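PDB 3GRH: acyl-CoA thioester hydrolase ybgC from Escherichia coli K-12, which is a putative thioesterase of the outer membrane that belongs to the pectinesterase family, yet does not bind pectin and has no pectinesterase activity. Local coordinates for residues 94-99 / 122-127; 159-164 / 175-180; 189-194 / 250-255; 194-197 / 202-205. All coordinates share one frame; numbering follows the deposited sequence.

Interaction 1: 94-99 / 122-127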
loop_
_atom_site.group_PDB
_atom_site.type_symbol
_atom_site.label_atom_id
_atom_site.label_comp_id
_atom_site.label_asym_id
_atom_site.label_seq_id
_atom_site.Cartn_x
_atom_site.Cartn_y
_atom_site.Cartn_z
ATOM N N ALA A 94 -4.540 16.116 16.541
ATOM C CA ALA A 94 -4.905 16.389 17.920
ATOM C C ALA A 94 -5.743 15.291 18.536
ATOM O O ALA A 94 -5.613 14.990 19.754
ATOM C CB ALA A 94 -5.598 17.740 17.977
ATOM N N ALA A 95 -6.668 14.727 17.756
ATOM C CA ALA A 95 -7.489 13.644 18.236
ATOM C C ALA A 95 -6.663 12.393 18.408
ATOM O O ALA A 95 -6.884 11.652 19.310
ATOM C CB ALA A 95 -8.660 13.350 17.243
ATOM N N VAL A 96 -5.789 12.084 17.463
ATOM C CA VAL A 96 -4.865 10.939 17.615
ATOM C C VAL A 96 -4.045 11.063 18.862
ATOM O O VAL A 96 -3.925 10.138 19.607
ATOM C CB VAL A 96 -3.945 10.779 16.392
ATOM C CG1 VAL A 96 -2.791 9.798 16.652
ATOM C CG2 VAL A 96 -4.758 10.369 15.152
ATOM N N ASP A 97 -3.452 12.249 19.109
ATOM C CA ASP A 97 -2.738 12.493 20.328
ATOM C C ASP A 97 -3.580 12.278 21.556
ATOM O O ASP A 97 -3.098 11.649 22.472
ATOM C CB ASP A 97 -2.170 13.900 20.319
ATOM C CG ASP A 97 -1.081 14.132 19.295
ATOM O OD1 ASP A 97 -0.661 13.200 18.602
ATOM O OD2 ASP A 97 -0.576 15.308 19.175
ATOM N N ALA A 98 -4.846 12.712 21.546
ATOM C CA ALA A 98 -5.670 12.533 22.704
ATOM C C ALA A 98 -5.957 11.065 22.959
ATOM O O ALA A 98 -6.171 10.681 24.114
ATOM C CB ALA A 98 -7.003 13.293 22.573
ATOM N N ALA A 99 -6.018 10.282 21.890
ATOM C CA ALA A 99 -6.212 8.850 22.023
ATOM C C ALA A 99 -4.972 8.191 22.605
ATOM O O ALA A 99 -5.029 7.339 23.503
ATOM C CB ALA A 99 -6.544 8.226 20.649
ATOM N N TYR A 122 0.251 11.545 11.929
ATOM C CA TYR A 122 1.217 10.514 12.341
ATOM C C TYR A 122 0.588 9.748 13.493
ATOM O O TYR A 122 0.167 10.327 14.514
ATOM C CB TYR A 122 2.466 11.161 12.827
ATOM C CG TYR A 122 3.403 11.760 11.798
ATOM C CD1 TYR A 122 3.109 11.748 10.425
ATOM C CD2 TYR A 122 4.514 12.423 12.219
ATOM C CE1 TYR A 122 3.935 12.340 9.512
ATOM C CE2 TYR A 122 5.315 13.023 11.308
ATOM C CZ TYR A 122 5.049 12.934 9.988
ATOM O OH TYR A 122 5.928 13.538 9.055
ATOM N N VAL A 123 0.465 8.431 13.306
ATOM C CA VAL A 123 -0.188 7.575 14.330
ATOM C C VAL A 123 0.907 6.691 14.880
ATOM O O VAL A 123 1.410 5.830 14.191
ATOM C CB VAL A 123 -1.314 6.701 13.771
ATOM C CG1 VAL A 123 -2.106 6.032 14.909
ATOM C CG2 VAL A 123 -2.321 7.567 12.980
ATOM N N PRO A 124 1.299 6.891 16.115
ATOM C CA PRO A 124 2.436 6.139 16.656
ATOM C C PRO A 124 2.105 4.754 17.091
ATOM O O PRO A 124 0.945 4.349 17.195
ATOM C CB PRO A 124 2.863 7.024 17.847
ATOM C CG PRO A 124 1.638 7.623 18.259
ATOM C CD PRO A 124 0.904 7.966 17.050
ATOM N N ALA A 125 3.163 3.972 17.228
ATOM C CA ALA A 125 3.035 2.680 17.891
ATOM C C ALA A 125 2.479 2.924 19.302
ATOM O O ALA A 125 2.831 3.890 19.989
ATOM C CB ALA A 125 4.382 1.976 17.914
ATOM N N ALA A 126 1.548 2.049 19.695
ATOM C CA ALA A 126 0.844 2.193 20.956
ATOM C C ALA A 126 0.341 0.823 21.311
ATOM O O ALA A 126 0.175 0.011 20.450
ATOM C CB ALA A 126 -0.329 3.107 20.765
ATOM N N PRO A 127 0.069 0.601 22.578
ATOM C CA PRO A 127 -0.510 -0.654 23.034
ATOM C C PRO A 127 -1.889 -0.987 22.519
ATOM O O PRO A 127 -2.256 -2.201 22.505
ATOM C CB PRO A 127 -0.608 -0.449 24.531
ATOM C CG PRO A 127 -0.489 0.998 24.782
ATOM C CD PRO A 127 0.400 1.487 23.706
#

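Interaction 2: 159-164 / 175-180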
loop_
_atom_site.group_PDB
_atom_site.type_symbol
_atom_site.label_atom_id
_atom_site.label_comp_id
_atom_site.label_asym_id
_atom_site.label_seq_id
_atom_site.Cartn_x
_atom_site.Cartn_y
_atom_site.Cartn_z
ATOM N N HIS A 159 8.819 23.239 7.712
ATOM C CA HIS A 159 7.881 24.321 7.664
ATOM C C HIS A 159 6.473 23.862 7.345
ATOM O O HIS A 159 5.514 24.189 8.065
ATOM C CB HIS A 159 8.342 25.397 6.685
ATOM C CG HIS A 159 7.446 26.573 6.705
ATOM N ND1 HIS A 159 7.484 27.496 7.726
ATOM C CD2 HIS A 159 6.458 26.969 5.872
ATOM C CE1 HIS A 159 6.551 28.409 7.524
ATOM N NE2 HIS A 159 5.934 28.128 6.395
ATOM N N ASP A 160 6.373 22.984 6.354
ATOM C CA ASP A 160 5.090 22.492 5.852
ATOM C C ASP A 160 4.450 21.511 6.769
ATOM O O ASP A 160 3.208 21.468 6.878
ATOM C CB ASP A 160 5.280 21.882 4.475
ATOM C CG ASP A 160 5.515 22.931 3.386
ATOM O OD1 ASP A 160 5.722 24.129 3.713
ATOM O OD2 ASP A 160 5.638 22.490 2.229
ATOM N N VAL A 161 5.249 20.647 7.413
ATOM C CA VAL A 161 4.745 19.583 8.316
ATOM C C VAL A 161 4.454 20.070 9.736
ATOM O O VAL A 161 3.451 19.631 10.341
ATOM C CB VAL A 161 5.774 18.443 8.363
ATOM C CG1 VAL A 161 5.443 17.419 9.417
ATOM C CG2 VAL A 161 5.756 17.743 6.976
ATOM N N ASN A 162 5.251 21.024 10.208
ATOM C CA ASN A 162 5.166 21.487 11.602
ATOM C C ASN A 162 4.988 22.920 11.861
ATOM O O ASN A 162 5.862 23.554 12.427
ATOM C CB ASN A 162 6.368 20.935 12.316
ATOM C CG ASN A 162 6.265 21.055 13.823
ATOM O OD1 ASN A 162 5.178 21.075 14.365
ATOM N ND2 ASN A 162 7.406 21.025 14.496
ATOM N N PRO A 163 3.805 23.451 11.513
ATOM C CA PRO A 163 3.409 24.766 11.943
ATOM C C PRO A 163 2.893 24.817 13.371
ATOM O O PRO A 163 2.172 23.908 13.808
ATOM C CB PRO A 163 2.316 25.140 10.917
ATOM C CG PRO A 163 2.420 24.118 9.840
ATOM C CD PRO A 163 2.802 22.874 10.598
ATOM N N ARG A 164 3.273 25.863 14.099
ATOM C CA ARG A 164 2.680 26.180 15.391
ATOM C C ARG A 164 2.808 25.081 16.448
ATOM O O ARG A 164 1.931 24.912 17.292
ATOM C CB ARG A 164 1.216 26.599 15.175
ATOM C CG ARG A 164 1.060 27.635 14.010
ATOM C CD ARG A 164 -0.400 27.868 13.564
ATOM N NE ARG A 164 -0.707 27.273 12.249
ATOM C CZ ARG A 164 -1.095 26.014 12.040
ATOM N NH1 ARG A 164 -1.211 25.159 13.050
ATOM N NH2 ARG A 164 -1.360 25.593 10.802
ATOM N N TYR A 175 8.764 10.957 18.114
ATOM C CA TYR A 175 9.849 10.126 17.633
ATOM C C TYR A 175 9.795 10.010 16.106
ATOM O O TYR A 175 10.837 9.872 15.439
ATOM C CB TYR A 175 9.849 8.783 18.331
ATOM C CG TYR A 175 8.833 7.804 17.847
ATOM C CD1 TYR A 175 9.157 6.876 16.876
ATOM C CD2 TYR A 175 7.588 7.730 18.437
ATOM C CE1 TYR A 175 8.205 6.002 16.400
ATOM C CE2 TYR A 175 6.622 6.802 18.007
ATOM C CZ TYR A 175 6.931 5.926 16.994
ATOM O OH TYR A 175 5.970 5.041 16.569
ATOM N N MET A 176 8.574 9.996 15.563
ATOM C CA MET A 176 8.331 9.912 14.096
ATOM C C MET A 176 8.808 11.194 13.399
ATOM O O MET A 176 9.641 11.166 12.478
ATOM C CB MET A 176 6.853 9.666 13.827
ATOM C CG MET A 176 6.433 8.298 14.296
ATOM S SD MET A 176 4.669 7.943 14.297
ATOM C CE MET A 176 4.391 7.725 12.547
ATOM N N TYR A 177 8.339 12.337 13.886
ATOM C CA TYR A 177 8.703 13.611 13.339
ATOM C C TYR A 177 10.180 13.814 13.446
ATOM O O TYR A 177 10.797 14.251 12.482
ATOM C CB TYR A 177 7.973 14.701 14.055
ATOM C CG TYR A 177 8.354 16.060 13.575
ATOM C CD1 TYR A 177 7.840 16.526 12.353
ATOM C CD2 TYR A 177 9.250 16.836 14.262
ATOM C CE1 TYR A 177 8.208 17.751 11.866
ATOM C CE2 TYR A 177 9.593 18.052 13.797
ATOM C CZ TYR A 177 9.061 18.513 12.606
ATOM O OH TYR A 177 9.507 19.793 12.188
ATOM N N ASP A 178 10.748 13.500 14.601
ATOM C CA ASP A 178 12.188 13.771 14.862
ATOM C C ASP A 178 13.105 12.952 13.974
ATOM O O ASP A 178 14.148 13.416 13.560
ATOM C CB ASP A 178 12.496 13.475 16.310
ATOM C CG ASP A 178 13.785 14.061 16.788
ATOM O OD1 ASP A 178 14.213 15.144 16.329
ATOM O OD2 ASP A 178 14.342 13.387 17.674
ATOM N N SER A 179 12.705 11.748 13.626
ATOM C CA SER A 179 13.504 10.929 12.698
ATOM C C SER A 179 13.664 11.540 11.315
ATOM O O SER A 179 14.651 11.274 10.588
ATOM C CB SER A 179 12.934 9.497 12.563
ATOM O OG SER A 179 11.689 9.444 11.868
ATOM N N CYS A 180 12.739 12.394 10.946
ATOM C CA CYS A 180 12.799 13.064 9.660
ATOM C C CYS A 180 13.449 14.448 9.787
ATOM O O CYS A 180 14.191 14.886 8.917
ATOM C CB CYS A 180 11.401 13.250 9.173
ATOM S SG CYS A 180 10.490 11.682 8.924
HETATM O O HOH W 1 10.449 21.596 13.583
#

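Interaction 3: 189-194 / 250-255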
loop_
_atom_site.group_PDB
_atom_site.type_symbol
_atom_site.label_atom_id
_atom_site.label_comp_id
_atom_site.label_asym_id
_atom_site.label_seq_id
_atom_site.Cartn_x
_atom_site.Cartn_y
_atom_site.Cartn_z
ATOM N N GLY A 189 13.689 12.682 1.435
ATOM C CA GLY A 189 13.501 11.285 1.043
ATOM C C GLY A 189 12.099 10.730 1.071
ATOM O O GLY A 189 11.238 11.270 1.761
ATOM N N VAL A 190 11.873 9.634 0.352
ATOM C CA VAL A 190 10.507 9.066 0.229
ATOM C C VAL A 190 9.953 8.685 1.584
ATOM O O VAL A 190 8.720 8.846 1.843
ATOM C CB VAL A 190 10.501 7.874 -0.748
ATOM C CG1 VAL A 190 11.436 6.776 -0.299
ATOM C CG2 VAL A 190 9.069 7.298 -1.004
ATOM N N LEU A 191 10.782 8.126 2.455
ATOM C CA LEU A 191 10.311 7.647 3.764
ATOM C C LEU A 191 9.911 8.784 4.730
ATOM O O LEU A 191 9.536 8.499 5.883
ATOM C CB LEU A 191 11.366 6.740 4.442
ATOM C CG LEU A 191 11.549 5.376 3.763
ATOM C CD1 LEU A 191 12.285 4.434 4.641
ATOM C CD2 LEU A 191 10.199 4.713 3.414
ATOM N N CYS A 192 10.011 10.032 4.309
ATOM C CA CYS A 192 9.505 11.146 5.064
ATOM C C CYS A 192 8.460 11.907 4.311
ATOM O O CYS A 192 8.007 12.956 4.781
ATOM C CB CYS A 192 10.605 12.120 5.347
ATOM S SG CYS A 192 11.934 11.383 6.367
ATOM N N SER A 193 8.070 11.458 3.130
ATOM C CA SER A 193 7.137 12.252 2.312
ATOM C C SER A 193 5.679 11.912 2.562
ATOM O O SER A 193 4.833 12.434 1.913
ATOM C CB SER A 193 7.419 12.041 0.795
ATOM O OG SER A 193 7.071 10.697 0.419
ATOM N N ALA A 194 5.382 11.031 3.506
ATOM C CA ALA A 194 3.997 10.613 3.722
ATOM C C ALA A 194 3.121 11.634 4.363
ATOM O O ALA A 194 3.528 12.197 5.396
ATOM C CB ALA A 194 3.927 9.230 4.528
ATOM N N PHE A 250 2.660 3.155 0.595
ATOM C CA PHE A 250 3.960 2.599 0.924
ATOM C C PHE A 250 3.799 1.779 2.185
ATOM O O PHE A 250 3.299 2.279 3.186
ATOM C CB PHE A 250 4.960 3.712 1.170
ATOM C CG PHE A 250 6.361 3.339 0.789
ATOM C CD1 PHE A 250 6.937 3.891 -0.317
ATOM C CD2 PHE A 250 7.021 2.310 1.414
ATOM C CE1 PHE A 250 8.217 3.509 -0.739
ATOM C CE2 PHE A 250 8.294 1.905 1.026
ATOM C CZ PHE A 250 8.901 2.506 -0.039
ATOM N N VAL A 251 4.145 0.502 2.134
ATOM C CA VAL A 251 4.193 -0.243 3.355
ATOM C C VAL A 251 5.628 -0.511 3.722
ATOM O O VAL A 251 6.477 -0.657 2.873
ATOM C CB VAL A 251 3.490 -1.521 3.256
ATOM C CG1 VAL A 251 1.956 -1.215 3.089
ATOM C CG2 VAL A 251 3.897 -2.321 2.061
ATOM N N THR A 252 5.935 -0.471 5.000
ATOM C CA THR A 252 7.243 -0.827 5.420
ATOM C C THR A 252 7.167 -1.660 6.677
ATOM O O THR A 252 6.086 -1.894 7.238
ATOM C CB THR A 252 8.184 0.374 5.732
ATOM O OG1 THR A 252 8.109 0.679 7.133
ATOM C CG2 THR A 252 7.967 1.667 4.899
ATOM N N ASN A 253 8.295 -2.213 7.036
ATOM C CA ASN A 253 8.468 -3.025 8.200
ATOM C C ASN A 253 9.364 -2.318 9.225
ATOM O O ASN A 253 9.950 -2.932 10.082
ATOM C CB ASN A 253 9.005 -4.440 7.873
ATOM C CG ASN A 253 10.370 -4.462 7.401
ATOM O OD1 ASN A 253 10.870 -3.460 6.933
ATOM N ND2 ASN A 253 10.971 -5.664 7.391
ATOM N N SER A 254 9.447 -1.024 9.128
ATOM C CA SER A 254 10.229 -0.223 10.021
ATOM C C SER A 254 9.749 -0.300 11.441
ATOM O O SER A 254 8.531 -0.414 11.740
ATOM C CB SER A 254 10.092 1.236 9.556
ATOM O OG SER A 254 10.795 2.126 10.400
ATOM N N GLY A 255 10.725 -0.162 12.343
ATOM C CA GLY A 255 10.453 0.096 13.752
ATOM C C GLY A 255 10.686 1.560 14.028
ATOM O O GLY A 255 10.521 2.407 13.150
#

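Interaction 4: 194-197 / 202-205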
loop_
_atom_site.group_PDB
_atom_site.type_symbol
_atom_site.label_atom_id
_atom_site.label_comp_id
_atom_site.label_asym_id
_atom_site.label_seq_id
_atom_site.Cartn_x
_atom_site.Cartn_y
_atom_site.Cartn_z
ATOM N N ALA A 194 5.382 11.031 3.506
ATOM C CA ALA A 194 3.997 10.613 3.722
ATOM C C ALA A 194 3.121 11.634 4.363
ATOM O O ALA A 194 3.528 12.197 5.396
ATOM C CB ALA A 194 3.927 9.230 4.528
ATOM N N VAL A 195 1.890 11.768 3.885
ATOM C CA VAL A 195 0.885 12.637 4.538
ATOM C C VAL A 195 0.376 11.944 5.791
ATOM O O VAL A 195 0.229 12.547 6.831
ATOM C CB VAL A 195 -0.282 12.971 3.562
ATOM C CG1 VAL A 195 -1.370 13.764 4.305
ATOM C CG2 VAL A 195 0.265 13.713 2.321
ATOM N N PHE A 196 0.011 10.674 5.656
ATOM C CA PHE A 196 -0.530 9.860 6.730
ATOM C C PHE A 196 0.480 8.759 6.937
ATOM O O PHE A 196 0.735 7.977 6.038
ATOM C CB PHE A 196 -1.904 9.284 6.319
ATOM C CG PHE A 196 -2.695 8.755 7.402
ATOM C CD1 PHE A 196 -3.861 9.404 7.840
ATOM C CD2 PHE A 196 -2.315 7.658 8.064
ATOM C CE1 PHE A 196 -4.591 8.901 8.852
ATOM C CE2 PHE A 196 -3.067 7.164 9.184
ATOM C CZ PHE A 196 -4.201 7.823 9.533
ATOM N N TRP A 197 1.061 8.708 8.131
ATOM C CA TRP A 197 2.068 7.685 8.471
ATOM C C TRP A 197 1.705 7.076 9.778
ATOM O O TRP A 197 1.566 7.732 10.774
ATOM C CB TRP A 197 3.408 8.343 8.595
ATOM C CG TRP A 197 4.550 7.519 9.049
ATOM C CD1 TRP A 197 4.622 6.163 9.109
ATOM C CD2 TRP A 197 5.848 7.997 9.468
ATOM N NE1 TRP A 197 5.847 5.784 9.587
ATOM C CE2 TRP A 197 6.586 6.888 9.862
ATOM C CE3 TRP A 197 6.381 9.268 9.690
ATOM C CZ2 TRP A 197 7.874 6.990 10.354
ATOM C CZ3 TRP A 197 7.666 9.359 10.105
ATOM C CH2 TRP A 197 8.390 8.256 10.460
ATOM N N GLY A 202 -2.722 -2.698 14.432
ATOM C CA GLY A 202 -4.143 -2.587 14.614
ATOM C C GLY A 202 -4.849 -1.404 14.088
ATOM O O GLY A 202 -6.060 -1.321 14.313
ATOM N N LEU A 203 -4.173 -0.518 13.406
ATOM C CA LEU A 203 -4.837 0.647 12.747
ATOM C C LEU A 203 -5.943 0.156 11.862
ATOM O O LEU A 203 -5.770 -0.792 11.109
ATOM C CB LEU A 203 -3.826 1.370 11.905
ATOM C CG LEU A 203 -4.351 2.658 11.260
ATOM C CD1 LEU A 203 -4.306 3.811 12.267
ATOM C CD2 LEU A 203 -3.455 2.932 9.998
ATOM N N GLN A 204 -7.091 0.840 11.931
ATOM C CA GLN A 204 -8.192 0.621 11.036
ATOM C C GLN A 204 -8.569 1.939 10.428
ATOM O O GLN A 204 -8.704 2.908 11.142
ATOM C CB GLN A 204 -9.351 0.092 11.834
ATOM C CG GLN A 204 -9.113 -1.306 12.316
ATOM C CD GLN A 204 -10.264 -1.866 13.136
ATOM O OE1 GLN A 204 -11.188 -1.183 13.605
ATOM N NE2 GLN A 204 -10.194 -3.176 13.363
ATOM N N LEU A 205 -8.686 2.002 9.112
ATOM C CA LEU A 205 -9.116 3.219 8.359
ATOM C C LEU A 205 -10.325 2.865 7.517
ATOM O O LEU A 205 -10.361 1.827 6.927
ATOM C CB LEU A 205 -8.035 3.708 7.427
ATOM C CG LEU A 205 -6.733 4.099 8.043
ATOM C CD1 LEU A 205 -5.745 4.567 6.986
ATOM C CD2 LEU A 205 -6.859 5.218 9.106
#

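Interaction 1: 94-99 / 122-127
V96 on helix 92-100 sets one methyl against the carbonyl O of Y122, the CA of V123 and the ring of P124, at the end of strand 115-123. The fold is the right-handed parallel beta-helix of the pectinesterase family. The short helix lies against an early coil of it, and its alanines A95, A98 and A99 rest on strand 77-79.

The CB of V96 points toward the strand end. Its CG1 lies anti to the backbone N (chi1 168°), and this torsion carries CG1 outward from the helix. CG1 therefore makes all the close contacts of the pair of segments. It comes 4.1 Å from V123 CA. The CB of V123 is turned to one side, and its CG1 passes V96 CG1 at 4.2 Å. The CB of P124 is also turned to the side. Its ring carbon CD lies 4.1 Å from V96 CG1. Thus a single methyl meets a carbonyl oxygen, a valine and a proline ring.

The Y122 side chain takes no part in this contact, and its ring leads away from the helix. The backbone of Y122 does face the helix, and its N is hydrogen-bonded to OE1 of Q93, one turn before D97. D97 OD1 bonds NE2 of the same Q93, so both ends of that amide are held and its rotation is fixed. Across the contact, the closest approach is V96 CG1 to the carbonyl O of Y122, at 3.7 Å.

Interaction 2: 159-164 / 175-180
Y177, on helix 174-181, meets V161 and N162 at the end of helix 154-161, and the residues on either side of it tie its helix to other neighbours. Y175 comes first, its OH hydrogen-bonded to A125 N. M176 follows, with its side chain against Y122 and W197.

Y177 then reaches across to the other segment. At chi1 177° its ring is carried away from the backbone N and out across the gap between the helices. V161 CG1 touches the ring at its edge, near the plane, 3.7 Å from CE1. N162 crosses the tyrosine at about a right angle, with its amide turned 68° from the ring plane. N162 CB lies 3.3 Å from Y177 OH. A water joins the polar ends. It accepts from N162 ND2 at 3.2 Å and lies 2.5 Å from Y177 OH, a short distance at which the direction is not decided. N162 OD1 is held by Y167 N. Both helices belong to the excursion between strands 142-146 and 196-198 of the beta-helix. The rings of Y167 and W157 also meet that of Y177 there, at small angles. With an alanine here, V161 CG1 is likely to lose its aromatic neighbour and N162 the phenol it packs against.

S179 OG donates back to M176 O, three residues earlier, at 2.7 Å. C180 ends the segment, with SG in a disulfide to C192.

Interaction 3: 189-194 / 250-255
The carbonyl O of V190 is gripped twice by S193, while the V190 side chain reaches F250. S193 N donates to V190 O at 3.0 Å and S193 OG donates to it at 2.9 Å. The hydroxyl is also hydrogen-bonded to V226 N. These bonds close the short 3-10 turn 190-192 that carries V190 and L191.

V190 CG2, the branch turned opposite the backbone N, comes 3.9 Å from F250 CE1 and meets the ring obliquely. L191 begins by pointing to one flank, but its end swings in. Its CD2 lies over one face of the F250 ring, 4.1 Å above the plane and displaced toward the rim. Both side chains cross the phenylalanine at about a right angle. The same L191 CD2 touches T252 CG2 at 4.1 Å, so this one methyl bridges ring and threonine.

T252 divides its work. CG2 faces L191, while OG1 accepts from S254 N at 2.9 Å with an N-H...O angle of 168°, forming an ST turn just after strand 249-251. OG1 is also hydrogen-bonded to D231 OD1. Replacing T252 by a valine would probably cost S254 N its acceptor and D231 OD1 its hydroxyl mate.

F250 stands next to strand 228-230, bonded through its backbone to L228 and T230. Its side chain is about 7 Å from that of D280, the predicted nucleophile, and about 10 Å from that of R340, a substrate-binding residue by similarity. The contact therefore probably lies beside the region of the beta-helix that forms the active site in the pectinesterase family.

Interaction 4: 194-197 / 202-205
F196 and L205 come from opposite directions, on facing walls of the beta-helix, with CZ of the ring 3.7 Å from L205 CD2. The other methyl of that leucine, CD1, sits 4.3 Å above one ring face, displaced toward the rim. L203 adds a looser touch, CD2 to F196 CE2 at 4.3 Å. Both CD2 methyls approach the ring obliquely.

F196 spans the interior because its first torsion (chi1 -165°) stretches the ring away from its own backbone N. The nearest CA atoms, those of F196 and L205, are still 11.0 Å apart, and the gap is bridged by side chains alone. Further apolar side chains touch the pair: L228 touches both F196 and L205, V123 touches F196 and L203, and V121 touches F196.

The backbone of F196 is hydrogen-bonded to A227 and R229. The CB of W197 points away from L203 and L205, and its side-chain NE1 bonds D231 OD2. On the other segment, the side-chain OE1 of Q204 is bonded to T131 OG1.

No hydrogen bond joins the two segments. The meeting is carbon on carbon, so its hold rests on dispersion and on the exclusion of water from the core.

In the fold
Interactions 1 and 4 have centres 10 Å apart and lie on neighbouring strands 115-123 and 196-198: V123 N lies 2.8 Å from W197 O, a probable hydrogen bond between them. Interactions 3 and 4 share A194, and their centres are 11 Å apart. Interaction 2 lies outside the coils and leans on the others. M176 SD packs 3.7 Å from P124 CA of interaction 1, and S179 OG lies 3.8 Å from W197 CH2 of interaction 4. The disulfide between 175-180 and 189-194 links interaction 2 to interaction 3. Only interaction 3 lies close to the predicted active site; the other three lie away from it.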